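WbbZ protein (Klebsiella pneumoniae subsp. pneumoniae NTUH-K2044, PDB 6X1L) is of unknown function but is probably a polysaccharide pyruvyl transferase that adds pyruvyl groups to sugars of a bacterial surface glycan. Local coordinates at residues K10-L15 with A151-L156; N187-S192 with I214-E219. All coordinates share one frame; numbering follows the deposited sequence.

How the contacts relate
Both contacts are largely buried, but contact 1 bridges from the six-stranded-sheet side to the linking loop, whereas contact 2 lies beside the four-stranded sheet; their centres are about 25 Å apart. The centre of contact 1 lies about 11 Å from the centre of the chain, and the contact brings helix 6-21 against the loop that follows strand 144-146. Contact 2, whose centre is about 19 Å out, joins a loop to helix 203-218, where the second subunit also packs. They share no helix or strand. Contact 1 mixes aromatic packing with a tyrosine hydroxyl beside a carboxylate; contact 2 is apolar and aromatic. The two meet where I214 CD1 packs 3.8 Å from L156 CD1.

Contact 1 (K10-L15 with A151-L156); sequences KFDLLL and AFYLDL
Y153 reaches across to helix 6-21 and sets its hydroxyl end between F11 and D12. It closes a short 3-10 segment in the loop between strand 144-146, at one border of the six-stranded parallel sheet, and strand 167-172, the first of the four-stranded sheet. The contact thus joins the connection between the two sheets to the N-terminal helix, in a protein whose family belongs to the two-domain GT-B clan. With the backbones well apart, the side chains do the bridging. Y153 OH lies 3.5 Å from F11 CB and equally close to F11 CD2, while Y153 CZ is 3.9 Å from F11 CD2. The two rings meet obliquely, planes at 42° and centroids 5.8 Å apart. F45, from helix 33-48, packs against both rings, meeting Y153 edge-to-face, and F123 meets F11 in the same way. D12 turns its CG anti to the carbonyl carbon (chi1 -60°), which brings the carboxylate alongside the tyrosine, the two planes 55° apart. Its OD2 makes a salt bridge to R48, an anchor that should hold the carboxylate in place. The other oxygen, D12 OD1, comes to 3.3 Å from Y153 OH and 3.6 Å from Y153 CE1.

Contact 2 (N187-S192 with I214-E219); sequences NNHDIS and INFLEE
H189 is the first residue along 187-192 to meet the helix, laying its CB and imidazole against the far end of the F216 ring. H189 CB and H189 CG each lie 3.7 Å from F216 CZ, and F216 CE1 sits over one face of the imidazole. The two side chains cross at about a right angle, yet their ring planes are inclined at only 43°, with centroids 5.3 Å apart. A weak hydrogen bond from H189 ND1 to the N187 carbonyl, 3.2 Å from ND1 to O, may bias the imidazole's rotation. D190 then centres an inverse gamma turn, its carboxylate held by a salt bridge to R227. All this happens beside the four-stranded parallel sheet: strand 167-172 leads into the loop, and helix 203-218 leads on to the neighbouring strand 220-225. The loop thus packs against the helix of a beta-alpha-beta crossover. Beyond the turn, I191 provides the aliphatic half of the contact. Its CG2 lies over one face of F216 in a CH-pi contact, 4.0 Å from the ring centroid and 15° off the normal. F216 extends from the helix to meet both H189 and I191 because its chi1 of 175° sets CG opposite the backbone N. The other branch of the isoleucine ends in I191 CD1, which touches F216 CD2 at 3.9 Å and reaches L217 CD2, on the next helix residue, at 4.2 Å. W195 and Y199 of the second subunit pack on I191 and F216, respectively.

Contact 1 (K10-L15 with A151-L156)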
ATOM      1  N   LYS A  10      29.810 -13.314  -1.677  1.00 68.13           N
ATOM      2  CA  LYS A  10      29.622 -14.755  -1.546  1.00 74.23           C
ATOM      3  C   LYS A  10      28.202 -15.160  -1.916  1.00 69.71           C
ATOM      4  O   LYS A  10      27.992 -16.169  -2.600  1.00 66.16           O
ATOM      5  CB  LYS A  10      29.949 -15.194  -0.118  1.00 79.88           C
ATOM      6  CG  LYS A  10      29.561 -16.627   0.191  1.00 83.32           C
ATOM      7  CD  LYS A  10      29.479 -16.874   1.687  1.00 88.23           C
ATOM      8  CE  LYS A  10      30.839 -16.757   2.348  1.00 97.12           C
ATOM      9  NZ  LYS A  10      30.742 -16.985   3.815  1.00101.58           N
ATOM     10  N   PHE A  11      27.216 -14.366  -1.489  1.00 65.38           N
ATOM     11  CA  PHE A  11      25.818 -14.692  -1.736  1.00 58.80           C
ATOM     12  C   PHE A  11      25.497 -14.690  -3.227  1.00 57.18           C
ATOM     13  O   PHE A  11      24.828 -15.604  -3.722  1.00 56.20           O
ATOM     14  CB  PHE A  11      24.927 -13.702  -0.985  1.00 58.88           C
ATOM     15  CG  PHE A  11      23.482 -14.095  -0.929  1.00 60.66           C
ATOM     16  CD1 PHE A  11      23.086 -15.225  -0.237  1.00 58.08           C
ATOM     17  CD2 PHE A  11      22.516 -13.317  -1.545  1.00 59.62           C
ATOM     18  CE1 PHE A  11      21.753 -15.584  -0.173  1.00 59.33           C
ATOM     19  CE2 PHE A  11      21.180 -13.669  -1.485  1.00 64.82           C
ATOM     20  CZ  PHE A  11      20.797 -14.802  -0.796  1.00 65.11           C
ATOM     21  N   ASP A  12      25.964 -13.673  -3.957  1.00 58.41           N
ATOM     22  CA  ASP A  12      25.708 -13.597  -5.393  1.00 56.73           C
ATOM     23  C   ASP A  12      26.281 -14.812  -6.117  1.00 57.28           C
ATOM     24  O   ASP A  12      25.566 -15.524  -6.832  1.00 58.50           O
ATOM     25  CB  ASP A  12      26.303 -12.306  -5.964  1.00 64.12           C
ATOM     26  CG  ASP A  12      25.718 -11.052  -5.327  1.00 74.16           C
ATOM     27  OD1 ASP A  12      24.739 -11.162  -4.560  1.00 71.75           O
ATOM     28  OD2 ASP A  12      26.246  -9.952  -5.592  1.00 76.94           O
ATOM     29  N   LEU A  13      27.583 -15.058  -5.945  1.00 59.17           N
ATOM     30  CA  LEU A  13      28.232 -16.169  -6.638  1.00 60.87           C
ATOM     31  C   LEU A  13      27.577 -17.499  -6.291  1.00 60.82           C
ATOM     32  O   LEU A  13      27.406 -18.363  -7.158  1.00 71.36           O
ATOM     33  CB  LEU A  13      29.721 -16.198  -6.288  1.00 64.00           C
ATOM     34  CG  LEU A  13      30.524 -14.962  -6.698  1.00 66.02           C
ATOM     35  CD1 LEU A  13      31.906 -14.975  -6.069  1.00 67.73           C
ATOM     36  CD2 LEU A  13      30.624 -14.875  -8.213  1.00 72.25           C
ATOM     37  N   LEU A  14      27.186 -17.672  -5.030  1.00 63.95           N
ATOM     38  CA  LEU A  14      26.602 -18.935  -4.594  1.00 59.95           C
ATOM     39  C   LEU A  14      25.277 -19.208  -5.295  1.00 61.94           C
ATOM     40  O   LEU A  14      25.063 -20.299  -5.837  1.00 59.13           O
ATOM     41  CB  LEU A  14      26.423 -18.914  -3.079  1.00 71.47           C
ATOM     42  CG  LEU A  14      26.218 -20.230  -2.340  1.00 74.32           C
ATOM     43  CD1 LEU A  14      27.373 -21.193  -2.589  1.00 68.94           C
ATOM     44  CD2 LEU A  14      26.083 -19.927  -0.868  1.00 75.91           C
ATOM     45  N   LEU A  15      24.366 -18.232  -5.299  1.00 56.32           N
ATOM     46  CA  LEU A  15      23.089 -18.468  -5.962  1.00 55.24           C
ATOM     47  C   LEU A  15      23.261 -18.600  -7.468  1.00 55.82           C
ATOM     48  O   LEU A  15      22.559 -19.397  -8.101  1.00 61.77           O
ATOM     49  CB  LEU A  15      22.092 -17.362  -5.608  1.00 55.50           C
ATOM     50  CG  LEU A  15      21.310 -17.713  -4.338  1.00 62.95           C
ATOM     51  CD1 LEU A  15      20.623 -16.511  -3.757  1.00 73.22           C
ATOM     52  CD2 LEU A  15      20.288 -18.805  -4.619  1.00 68.79           C
ATOM     53  N   ALA A 151      16.543  -7.331   2.498  1.00 49.45           N
ATOM     54  CA  ALA A 151      16.194  -5.922   2.317  1.00 52.50           C
ATOM     55  C   ALA A 151      17.419  -5.030   2.174  1.00 55.91           C
ATOM     56  O   ALA A 151      17.317  -3.947   1.590  1.00 48.93           O
ATOM     57  CB  ALA A 151      15.325  -5.429   3.475  1.00 48.60           C
ATOM     58  N   PHE A 152      18.582  -5.456   2.667  1.00 48.16           N
ATOM     59  CA  PHE A 152      19.769  -4.651   2.414  1.00 49.64           C
ATOM     60  C   PHE A 152      20.176  -4.677   0.946  1.00 50.18           C
ATOM     61  O   PHE A 152      20.950  -3.813   0.520  1.00 61.07           O
ATOM     62  CB  PHE A 152      20.907  -5.107   3.332  1.00 54.89           C
ATOM     63  CG  PHE A 152      20.615  -4.877   4.791  1.00 52.80           C
ATOM     64  CD1 PHE A 152      20.862  -3.640   5.376  1.00 51.80           C
ATOM     65  CD2 PHE A 152      20.051  -5.876   5.566  1.00 48.93           C
ATOM     66  CE1 PHE A 152      20.571  -3.412   6.710  1.00 52.21           C
ATOM     67  CE2 PHE A 152      19.761  -5.659   6.903  1.00 49.25           C
ATOM     68  CZ  PHE A 152      20.020  -4.423   7.476  1.00 50.91           C
ATOM     69  N   TYR A 153      19.637  -5.610   0.158  1.00 49.28           N
ATOM     70  CA  TYR A 153      19.845  -5.645  -1.287  1.00 56.17           C
ATOM     71  C   TYR A 153      18.889  -4.739  -2.055  1.00 59.86           C
ATOM     72  O   TYR A 153      18.936  -4.729  -3.288  1.00 59.24           O
ATOM     73  CB  TYR A 153      19.689  -7.071  -1.823  1.00 63.97           C
ATOM     74  CG  TYR A 153      20.929  -7.931  -1.707  1.00 70.85           C
ATOM     75  CD1 TYR A 153      21.887  -7.936  -2.715  1.00 76.08           C
ATOM     76  CD2 TYR A 153      21.133  -8.745  -0.602  1.00 71.06           C
ATOM     77  CE1 TYR A 153      23.020  -8.721  -2.620  1.00 69.96           C
ATOM     78  CE2 TYR A 153      22.263  -9.535  -0.497  1.00 71.85           C
ATOM     79  CZ  TYR A 153      23.202  -9.518  -1.510  1.00 72.08           C
ATOM     80  OH  TYR A 153      24.329 -10.300  -1.412  1.00 89.79           O
ATOM     81  N   LEU A 154      18.022  -3.997  -1.368  1.00 57.07           N
ATOM     82  CA  LEU A 154      17.013  -3.195  -2.056  1.00 50.67           C
ATOM     83  C   LEU A 154      17.670  -2.136  -2.933  1.00 55.39           C
ATOM     84  O   LEU A 154      18.522  -1.372  -2.474  1.00 58.30           O
ATOM     85  CB  LEU A 154      16.088  -2.542  -1.030  1.00 50.49           C
ATOM     86  CG  LEU A 154      14.795  -1.890  -1.533  1.00 51.08           C
ATOM     87  CD1 LEU A 154      13.807  -2.946  -2.000  1.00 50.44           C
ATOM     88  CD2 LEU A 154      14.193  -1.037  -0.430  1.00 53.87           C
ATOM     89  N   ASP A 155      17.274  -2.098  -4.206  1.00 54.53           N
ATOM     90  CA  ASP A 155      17.751  -1.083  -5.148  1.00 54.79           C
ATOM     91  C   ASP A 155      17.014   0.223  -4.854  1.00 63.19           C
ATOM     92  O   ASP A 155      16.073   0.619  -5.545  1.00 57.19           O
ATOM     93  CB  ASP A 155      17.540  -1.547  -6.584  1.00 66.38           C
ATOM     94  CG  ASP A 155      18.137  -0.596  -7.598  1.00 74.22           C
ATOM     95  OD1 ASP A 155      18.861   0.338  -7.189  1.00 79.55           O
ATOM     96  OD2 ASP A 155      17.878  -0.780  -8.805  1.00 75.38           O
ATOM     97  N   LEU A 156      17.501   0.923  -3.826  1.00 61.89           N
ATOM     98  CA  LEU A 156      16.712   1.942  -3.140  1.00 61.56           C
ATOM     99  C   LEU A 156      16.281   3.083  -4.057  1.00 67.34           C
ATOM    100  O   LEU A 156      15.188   3.631  -3.883  1.00 66.15           O
ATOM    101  CB  LEU A 156      17.512   2.489  -1.957  1.00 63.73           C
ATOM    102  CG  LEU A 156      16.831   3.479  -1.013  1.00 68.43           C
ATOM    103  CD1 LEU A 156      15.621   2.839  -0.351  1.00 63.13           C
ATOM    104  CD2 LEU A 156      17.821   3.971   0.031  1.00 67.90           C
TER

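Contact 2 (N187-S192 with I214-E219)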
ATOM      1  N   ASN A 187       0.852   9.197  18.250  1.00 96.97           N
ATOM      2  CA  ASN A 187       0.516   9.229  16.828  1.00 83.03           C
ATOM      3  C   ASN A 187       1.199   8.041  16.158  1.00 78.13           C
ATOM      4  O   ASN A 187       2.220   8.165  15.479  1.00 77.66           O
ATOM      5  CB  ASN A 187       0.939  10.551  16.202  1.00 76.77           C
ATOM      6  CG  ASN A 187      -0.198  11.544  16.116  1.00 93.43           C
ATOM      7  OD1 ASN A 187      -0.539  12.206  17.098  1.00 89.29           O
ATOM      8  ND2 ASN A 187      -0.791  11.661  14.933  1.00 99.13           N
ATOM      9  N   ASN A 188       0.614   6.861  16.361  1.00 66.84           N
ATOM     10  CA  ASN A 188       1.207   5.618  15.886  1.00 59.77           C
ATOM     11  C   ASN A 188       0.695   5.275  14.493  1.00 56.41           C
ATOM     12  O   ASN A 188      -0.512   5.319  14.237  1.00 60.21           O
ATOM     13  CB  ASN A 188       0.905   4.462  16.839  1.00 59.32           C
ATOM     14  CG  ASN A 188       1.728   3.220  16.518  1.00 59.13           C
ATOM     15  OD1 ASN A 188       2.923   3.315  16.231  1.00 55.53           O
ATOM     16  ND2 ASN A 188       1.088   2.056  16.547  1.00 54.10           N
ATOM     17  N   HIS A 189       1.620   4.924  13.604  1.00 52.49           N
ATOM     18  CA  HIS A 189       1.304   4.471  12.250  1.00 49.36           C
ATOM     19  C   HIS A 189       1.993   3.124  12.046  1.00 49.81           C
ATOM     20  O   HIS A 189       3.185   3.076  11.728  1.00 45.43           O
ATOM     21  CB  HIS A 189       1.764   5.485  11.206  1.00 53.52           C
ATOM     22  CG  HIS A 189       1.145   6.840  11.360  1.00 54.37           C
ATOM     23  ND1 HIS A 189       1.533   7.731  12.336  1.00 61.51           N
ATOM     24  CD2 HIS A 189       0.171   7.460  10.651  1.00 56.69           C
ATOM     25  CE1 HIS A 189       0.823   8.840  12.227  1.00 59.00           C
ATOM     26  NE2 HIS A 189      -0.012   8.701  11.213  1.00 58.43           N
ATOM     27  N   ASP A 190       1.253   2.030  12.229  1.00 46.25           N
ATOM     28  CA  ASP A 190       1.805   0.688  12.025  1.00 47.83           C
ATOM     29  C   ASP A 190       1.759   0.360  10.533  1.00 46.27           C
ATOM     30  O   ASP A 190       0.931  -0.414  10.050  1.00 45.42           O
ATOM     31  CB  ASP A 190       1.044  -0.342  12.847  1.00 48.11           C
ATOM     32  CG  ASP A 190       1.799  -1.658  12.976  1.00 52.70           C
ATOM     33  OD1 ASP A 190       2.969  -1.719  12.543  1.00 46.40           O
ATOM     34  OD2 ASP A 190       1.227  -2.628  13.512  1.00 55.58           O
ATOM     35  N   ILE A 191       2.679   0.984   9.794  1.00 41.78           N
ATOM     36  CA  ILE A 191       2.682   0.868   8.339  1.00 47.16           C
ATOM     37  C   ILE A 191       3.021  -0.535   7.863  1.00 49.20           C
ATOM     38  O   ILE A 191       2.802  -0.851   6.687  1.00 45.65           O
ATOM     39  CB  ILE A 191       3.660   1.891   7.728  1.00 46.34           C
ATOM     40  CG1 ILE A 191       5.072   1.669   8.278  1.00 47.04           C
ATOM     41  CG2 ILE A 191       3.177   3.318   8.021  1.00 41.97           C
ATOM     42  CD1 ILE A 191       6.137   2.510   7.603  1.00 45.72           C
ATOM     43  N   SER A 192       3.553  -1.385   8.745  1.00 44.41           N
ATOM     44  CA  SER A 192       3.760  -2.784   8.388  1.00 45.55           C
ATOM     45  C   SER A 192       2.438  -3.510   8.178  1.00 45.68           C
ATOM     46  O   SER A 192       2.351  -4.399   7.325  1.00 55.36           O
ATOM     47  CB  SER A 192       4.580  -3.491   9.470  1.00 46.56           C
ATOM     48  OG  SER A 192       5.836  -2.865   9.642  1.00 50.97           O
ATOM     49  N   ILE A 214       8.203   3.488   2.104  1.00 43.63           N
ATOM     50  CA  ILE A 214       9.317   4.415   1.922  1.00 42.57           C
ATOM     51  C   ILE A 214       8.811   5.847   1.773  1.00 43.22           C
ATOM     52  O   ILE A 214       9.361   6.775   2.382  1.00 49.53           O
ATOM     53  CB  ILE A 214      10.175   3.983   0.719  1.00 47.82           C
ATOM     54  CG1 ILE A 214      10.973   2.721   1.065  1.00 48.74           C
ATOM     55  CG2 ILE A 214      11.100   5.115   0.278  1.00 43.93           C
ATOM     56  CD1 ILE A 214      11.851   2.230  -0.057  1.00 48.04           C
ATOM     57  N   ASN A 215       7.762   6.056   0.963  1.00 43.65           N
ATOM     58  CA  ASN A 215       7.182   7.394   0.831  1.00 43.24           C
ATOM     59  C   ASN A 215       6.811   7.965   2.189  1.00 49.90           C
ATOM     60  O   ASN A 215       7.055   9.146   2.464  1.00 54.06           O
ATOM     61  CB  ASN A 215       5.939   7.365  -0.060  1.00 42.71           C
ATOM     62  CG  ASN A 215       6.255   7.072  -1.507  1.00 46.28           C
ATOM     63  OD1 ASN A 215       7.380   7.259  -1.970  1.00 52.78           O
ATOM     64  ND2 ASN A 215       5.249   6.616  -2.236  1.00 45.44           N
ATOM     65  N   PHE A 216       6.204   7.142   3.047  1.00 46.74           N
ATOM     66  CA  PHE A 216       5.814   7.604   4.373  1.00 44.67           C
ATOM     67  C   PHE A 216       7.031   8.049   5.170  1.00 50.61           C
ATOM     68  O   PHE A 216       7.040   9.136   5.761  1.00 45.44           O
ATOM     69  CB  PHE A 216       5.063   6.492   5.106  1.00 47.08           C
ATOM     70  CG  PHE A 216       4.726   6.827   6.530  1.00 53.27           C
ATOM     71  CD1 PHE A 216       3.594   7.576   6.828  1.00 50.20           C
ATOM     72  CD2 PHE A 216       5.541   6.403   7.571  1.00 50.95           C
ATOM     73  CE1 PHE A 216       3.277   7.891   8.134  1.00 51.47           C
ATOM     74  CE2 PHE A 216       5.230   6.719   8.884  1.00 56.01           C
ATOM     75  CZ  PHE A 216       4.095   7.464   9.164  1.00 59.86           C
ATOM     76  N   LEU A 217       8.080   7.225   5.178  1.00 46.12           N
ATOM     77  CA  LEU A 217       9.227   7.482   6.042  1.00 45.09           C
ATOM     78  C   LEU A 217      10.082   8.636   5.542  1.00 46.17           C
ATOM     79  O   LEU A 217      10.706   9.332   6.350  1.00 52.45           O
ATOM     80  CB  LEU A 217      10.076   6.214   6.158  1.00 44.23           C
ATOM     81  CG  LEU A 217       9.384   5.018   6.810  1.00 46.28           C
ATOM     82  CD1 LEU A 217      10.203   3.751   6.592  1.00 42.75           C
ATOM     83  CD2 LEU A 217       9.181   5.281   8.295  1.00 43.98           C
ATOM     84  N   GLU A 218      10.134   8.850   4.221  1.00 51.00           N
ATOM     85  CA  GLU A 218      11.015   9.871   3.655  1.00 52.48           C
ATOM     86  C   GLU A 218      10.784  11.248   4.269  1.00 53.35           C
ATOM     87  O   GLU A 218      11.725  12.046   4.373  1.00 54.05           O
ATOM     88  CB  GLU A 218      10.825   9.953   2.139  1.00 55.54           C
ATOM     89  CG  GLU A 218      11.543   8.876   1.335  1.00 53.74           C
ATOM     90  CD  GLU A 218      11.275   8.996  -0.161  1.00 56.88           C
ATOM     91  OE1 GLU A 218      10.188   8.581  -0.613  1.00 58.43           O
ATOM     92  OE2 GLU A 218      12.149   9.521  -0.884  1.00 62.42           O
ATOM     93  N   GLU A 219       9.553  11.548   4.675  1.00 51.42           N
ATOM     94  CA  GLU A 219       9.193  12.890   5.119  1.00 52.05           C
ATOM     95  C   GLU A 219       9.474  13.134   6.596  1.00 58.50           C
ATOM     96  O   GLU A 219       9.188  14.231   7.089  1.00 58.00           O
ATOM     97  CB  GLU A 219       7.713  13.159   4.815  1.00 52.49           C
ATOM     98  CG  GLU A 219       7.418  13.280   3.325  1.00 52.21           C
ATOM     99  CD  GLU A 219       5.962  13.623   3.022  1.00 61.56           C
ATOM    100  OE1 GLU A 219       5.059  12.847   3.410  1.00 58.02           O
ATOM    101  OE2 GLU A 219       5.724  14.677   2.394  1.00 63.16           O
TER